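Local coordinates for DltD domain-containing protein (Beauveria bassiana, PDB 7D78), which is a thioesterase of the polyketide transferase af380 family that probably acts as a cyclase closing medium-ring polyketide lactones, at residues A[179-183]-A[184-188]; A[114-117]-A[118-121]. All blocks are in the same frame, centred on the assembly; numbering follows the deposited sequence.

In the fold
Both contacts are helix C-termini, each joining the last turn of a helix to the loop that follows. Contact 2 comes first along the chain, where helix 103-118 ends ahead of strand 123-124, and contact 1 closes helix 168-183 before strand 190-191. Their centres lie about 39 Å apart and their nearest atoms about 27 Å, so within one subunit they do not touch. Helix 103-118 packs on strands 28-33 and 127-133 of the mixed eight-stranded sheet, whereas contact 1 sits at the surface, with its centre about 29 Å from the centre of the chain. The dimer brings the two regions together: Gln-180 of one subunit packs on Thr-115 of the other.

Contact 1. Residues A[179-183]-A[184-188]; sequences RQSQL and RGNEP
Ser-181 and Asn-186 face each other where helix 168-183 gives way to the loop. The serine hydroxyl receives ND2 of Asn-186, with 3.0 Å between ND2 and OG; the bond is fairly straight, 161° at the hydrogen, and OG lies nearly in the plane of the amide. With OG anti to the backbone N of Ser-181 (chi1 166°), the hydroxyl is turned to the side where the returning loop passes. The same OG donates to a water that in turn donates to the carbonyl O of Glu-187, tying one hydroxyl to two loop residues.

Gln-182 instead crosses the ring of Pro-188 at about a right angle with its extended chain, NE2 lying 3.6 Å from CB of Pro-188, while OE1 and CD border CG. The polar end is steadied by a hydrogen bond from NE2 to OD2 of Asp-178, one turn earlier. Near the root of the glutamine, its CA makes a CA-H...O contact of 3.3 Å with O of Asn-186.

Arg-184 lays its CG against O of Gln-180 before its bent chain leads off; its N also bonds that oxygen. In the backbone, N of Gly-185 bonds O of Gln-182 at 2.8 Å and N of Asn-186 reaches O of Ser-181 at 3.3 Å. Gly-185 has a phi of 106°, where a side chain would collide with the carbonyl oxygen of Arg-184, which favours glycine. Arg-179 forms salt bridges to Asp-112 and Glu-108 of the second subunit. The positive-phi glycine and the two backbone bonds back into the last turn define a Schellman motif.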
loop_
_atom_site.group_PDB
_atom_site.type_symbol
_atom_site.label_atom_id
_atom_site.label_comp_id
_atom_site.label_asym_id
_atom_site.label_seq_id
_atom_site.Cartn_x
_atom_site.Cartn_y
_atom_site.Cartn_z
ATOM N N ARG A 179 14.707 3.825 -9.681
ATOM C CA ARG A 179 14.890 2.384 -9.484
ATOM C C ARG A 179 16.055 1.862 -10.318
ATOM O O ARG A 179 16.889 1.088 -9.831
ATOM C CB ARG A 179 13.618 1.606 -9.841
ATOM C CG ARG A 179 12.358 1.988 -9.087
ATOM C CD ARG A 179 11.268 0.949 -9.359
ATOM N NE ARG A 179 11.516 -0.261 -8.580
ATOM C CZ ARG A 179 10.956 -0.505 -7.397
ATOM N NH1 ARG A 179 10.099 0.371 -6.878
ATOM N NH2 ARG A 179 11.245 -1.622 -6.742
ATOM N N GLN A 180 16.111 2.264 -11.590
ATOM C CA GLN A 180 17.200 1.829 -12.459
ATOM C C GLN A 180 18.552 2.271 -11.900
ATOM O O GLN A 180 19.518 1.494 -11.895
ATOM C CB GLN A 180 16.983 2.377 -13.870
ATOM C CG GLN A 180 15.712 1.873 -14.561
ATOM C CD GLN A 180 15.451 2.572 -15.896
ATOM O OE1 GLN A 180 15.115 3.760 -15.927
ATOM N NE2 GLN A 180 15.604 1.839 -17.003
ATOM N N SER A 181 18.633 3.508 -11.413
ATOM C CA SER A 181 19.865 3.997 -10.787
ATOM C C SER A 181 20.230 3.181 -9.549
ATOM O O SER A 181 21.401 2.835 -9.346
ATOM C CB SER A 181 19.711 5.486 -10.437
ATOM O OG SER A 181 20.727 5.935 -9.559
ATOM N N GLN A 182 19.239 2.854 -8.709
ATOM C CA GLN A 182 19.516 2.044 -7.524
ATOM C C GLN A 182 20.024 0.657 -7.906
ATOM O O GLN A 182 20.964 0.145 -7.292
ATOM C CB GLN A 182 18.260 1.930 -6.654
ATOM C CG GLN A 182 17.902 3.212 -5.909
ATOM C CD GLN A 182 16.897 2.961 -4.817
ATOM O OE1 GLN A 182 17.032 2.007 -4.047
ATOM N NE2 GLN A 182 15.863 3.792 -4.759
ATOM N N LEU A 183 19.422 0.041 -8.931
ATOM C CA LEU A 183 19.876 -1.267 -9.399
ATOM C C LEU A 183 21.306 -1.234 -9.921
ATOM O O LEU A 183 21.968 -2.277 -9.944
ATOM C CB LEU A 183 18.942 -1.788 -10.490
ATOM C CG LEU A 183 17.519 -2.156 -10.036
ATOM C CD1 LEU A 183 16.661 -2.541 -11.241
ATOM C CD2 LEU A 183 17.546 -3.290 -9.022
ATOM N N ARG A 184 21.790 -0.075 -10.360
ATOM C CA ARG A 184 23.189 0.076 -10.748
ATOM C C ARG A 184 24.121 0.231 -9.558
ATOM O O ARG A 184 25.336 0.315 -9.758
ATOM C CB ARG A 184 23.367 1.283 -11.672
ATOM C CG ARG A 184 22.393 1.326 -12.810
ATOM C CD ARG A 184 22.870 0.554 -14.023
ATOM N NE ARG A 184 22.357 1.156 -15.255
ATOM C CZ ARG A 184 22.516 0.644 -16.472
ATOM N NH1 ARG A 184 22.009 1.275 -17.527
ATOM N NH2 ARG A 184 23.165 -0.504 -16.638
ATOM N N GLY A 185 23.595 0.274 -8.337
ATOM C CA GLY A 185 24.413 0.397 -7.152
ATOM C C GLY A 185 24.394 1.755 -6.473
ATOM O O GLY A 185 25.150 1.958 -5.518
ATOM N N ASN A 186 23.558 2.685 -6.919
ATOM C CA ASN A 186 23.488 4.003 -6.308
ATOM C C ASN A 186 22.472 4.033 -5.182
ATOM O O ASN A 186 21.503 3.276 -5.179
ATOM C CB ASN A 186 23.118 5.057 -7.345
ATOM C CG ASN A 186 24.098 5.094 -8.480
ATOM O OD1 ASN A 186 25.305 4.973 -8.263
ATOM N ND2 ASN A 186 23.596 5.239 -9.699
ATOM N N GLU A 187 22.697 4.935 -4.227
ATOM C CA GLU A 187 21.748 5.135 -3.145
ATOM C C GLU A 187 20.478 5.797 -3.677
ATOM O O GLU A 187 20.496 6.433 -4.738
ATOM C CB GLU A 187 22.373 5.992 -2.042
ATOM C CG GLU A 187 23.428 5.261 -1.168
ATOM C CD GLU A 187 22.838 4.186 -0.240
ATOM O OE1 GLU A 187 22.005 4.527 0.635
ATOM O OE2 GLU A 187 23.220 2.995 -0.378
ATOM N N PRO A 188 19.360 5.643 -2.966
ATOM C CA PRO A 188 18.105 6.282 -3.396
ATOM C C PRO A 188 18.250 7.784 -3.588
ATOM O O PRO A 188 18.905 8.473 -2.803
ATOM C CB PRO A 188 17.138 5.968 -2.243
ATOM C CG PRO A 188 17.673 4.716 -1.635
ATOM C CD PRO A 188 19.167 4.789 -1.780
HETATM O O HOH W 1 19.364 6.198 -7.197
#

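Contact 2. Residues A[114-117]-A[118-121]; sequences VTHI and SSLP
Leu-120 folds back over the last turn of helix 103-118, at a helix C-terminus of the alpha/beta hydrolase fold, and its two methyls part to either neighbour: CD1 lies 3.9 Å from CD1 of Ile-117, and CD2 lies 4.0 Å from NE2 of His-116. The leucine reaches both because its CG stands anti to its carbonyl carbon (chi1 -64°). Its N bonds O of Ile-117 almost straight, 166° at the hydrogen. An alanine here lacks both methyls, which would probably open a gap beside CD1 of Ile-117 and remove one support of the His-116 ring.

Both serines donate back to carbonyl oxygens of the preceding turn. Ser-118 gives both its N and its OG to O of Val-114, from opposite faces of that carbonyl's plane. Ser-119 likewise spends N and OG on O of His-116, with OG tilted modestly from the carbonyl plane.

Further out, His-116 and Ile-117 rest on Val-30 and Cys-32 of strand 28-33, while Val-114 touches Leu-130 and Ser-118 touches Ile-128 on strand 127-133. On another side of the helix, Thr-115 packs on Gln-180 of the second subunit, and its OG1 is hydrogen-bonded to Arg-149 NH1 and to O of Ala-111. The hydroxyl bond of Ser-118 is short, 2.7 Å from OG to O of Val-114.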
loop_
_atom_site.group_PDB
_atom_site.type_symbol
_atom_site.label_atom_id
_atom_site.label_comp_id
_atom_site.label_asym_id
_atom_site.label_seq_id
_atom_site.Cartn_x
_atom_site.Cartn_y
_atom_site.Cartn_z
ATOM N N VAL A 114 0.820 1.117 19.537
ATOM C CA VAL A 114 -0.301 0.938 20.466
ATOM C C VAL A 114 -0.031 -0.233 21.406
ATOM O O VAL A 114 -0.295 -0.155 22.611
ATOM C CB VAL A 114 -1.624 0.758 19.695
ATOM C CG1 VAL A 114 -2.743 0.314 20.635
ATOM C CG2 VAL A 114 -2.023 2.067 19.021
ATOM N N THR A 115 0.522 -1.323 20.879
ATOM C CA THR A 115 0.829 -2.478 21.721
ATOM C C THR A 115 1.785 -2.100 22.848
ATOM O O THR A 115 1.558 -2.454 24.013
ATOM C CB THR A 115 1.418 -3.612 20.875
ATOM O OG1 THR A 115 0.428 -4.098 19.967
ATOM C CG2 THR A 115 1.890 -4.787 21.774
ATOM N N HIS A 116 2.863 -1.380 22.530
ATOM C CA HIS A 116 3.827 -1.100 23.591
ATOM C C HIS A 116 3.322 -0.026 24.551
ATOM O O HIS A 116 3.500 -0.158 25.767
ATOM C CB HIS A 116 5.179 -0.693 23.021
ATOM C CG HIS A 116 6.216 -0.443 24.082
ATOM N ND1 HIS A 116 6.665 -1.435 24.930
ATOM C CD2 HIS A 116 6.865 0.688 24.449
ATOM C CE1 HIS A 116 7.553 -0.925 25.769
ATOM N NE2 HIS A 116 7.694 0.361 25.497
ATOM N N ILE A 117 2.697 1.041 24.038
ATOM C CA ILE A 117 2.189 2.099 24.919
ATOM C C ILE A 117 1.120 1.540 25.862
ATOM O O ILE A 117 1.067 1.891 27.055
ATOM C CB ILE A 117 1.655 3.286 24.088
ATOM C CG1 ILE A 117 2.771 3.946 23.261
ATOM C CG2 ILE A 117 0.981 4.318 24.983
ATOM C CD1 ILE A 117 4.005 4.424 24.088
ATOM N N SER A 118 0.248 0.669 25.342
ATOM C CA SER A 118 -0.781 0.034 26.165
ATOM C C SER A 118 -0.186 -0.813 27.282
ATOM O O SER A 118 -0.856 -1.054 28.292
ATOM C CB SER A 118 -1.700 -0.847 25.295
ATOM O OG SER A 118 -2.358 -0.087 24.292
ATOM N N SER A 119 1.055 -1.268 27.133
ATOM C CA SER A 119 1.668 -2.100 28.158
ATOM C C SER A 119 2.291 -1.293 29.298
ATOM O O SER A 119 2.687 -1.887 30.306
ATOM C CB SER A 119 2.736 -3.010 27.534
ATOM O OG SER A 119 3.970 -2.321 27.401
ATOM N N LEU A 120 2.367 0.030 29.180
ATOM C CA LEU A 120 3.096 0.820 30.166
ATOM C C LEU A 120 2.290 0.935 31.466
ATOM O O LEU A 120 1.061 0.836 31.451
ATOM C CB LEU A 120 3.408 2.204 29.603
ATOM C CG LEU A 120 4.345 2.203 28.386
ATOM C CD1 LEU A 120 4.568 3.633 27.909
ATOM C CD2 LEU A 120 5.670 1.523 28.715
ATOM N N PRO A 121 2.967 1.136 32.607
ATOM C CA PRO A 121 2.266 1.068 33.910
ATOM C C PRO A 121 1.214 2.145 34.115
ATOM O O PRO A 121 0.196 1.884 34.775
ATOM C CB PRO A 121 3.406 1.214 34.936
ATOM C CG PRO A 121 4.665 0.923 34.188
ATOM C CD PRO A 121 4.425 1.320 32.763
#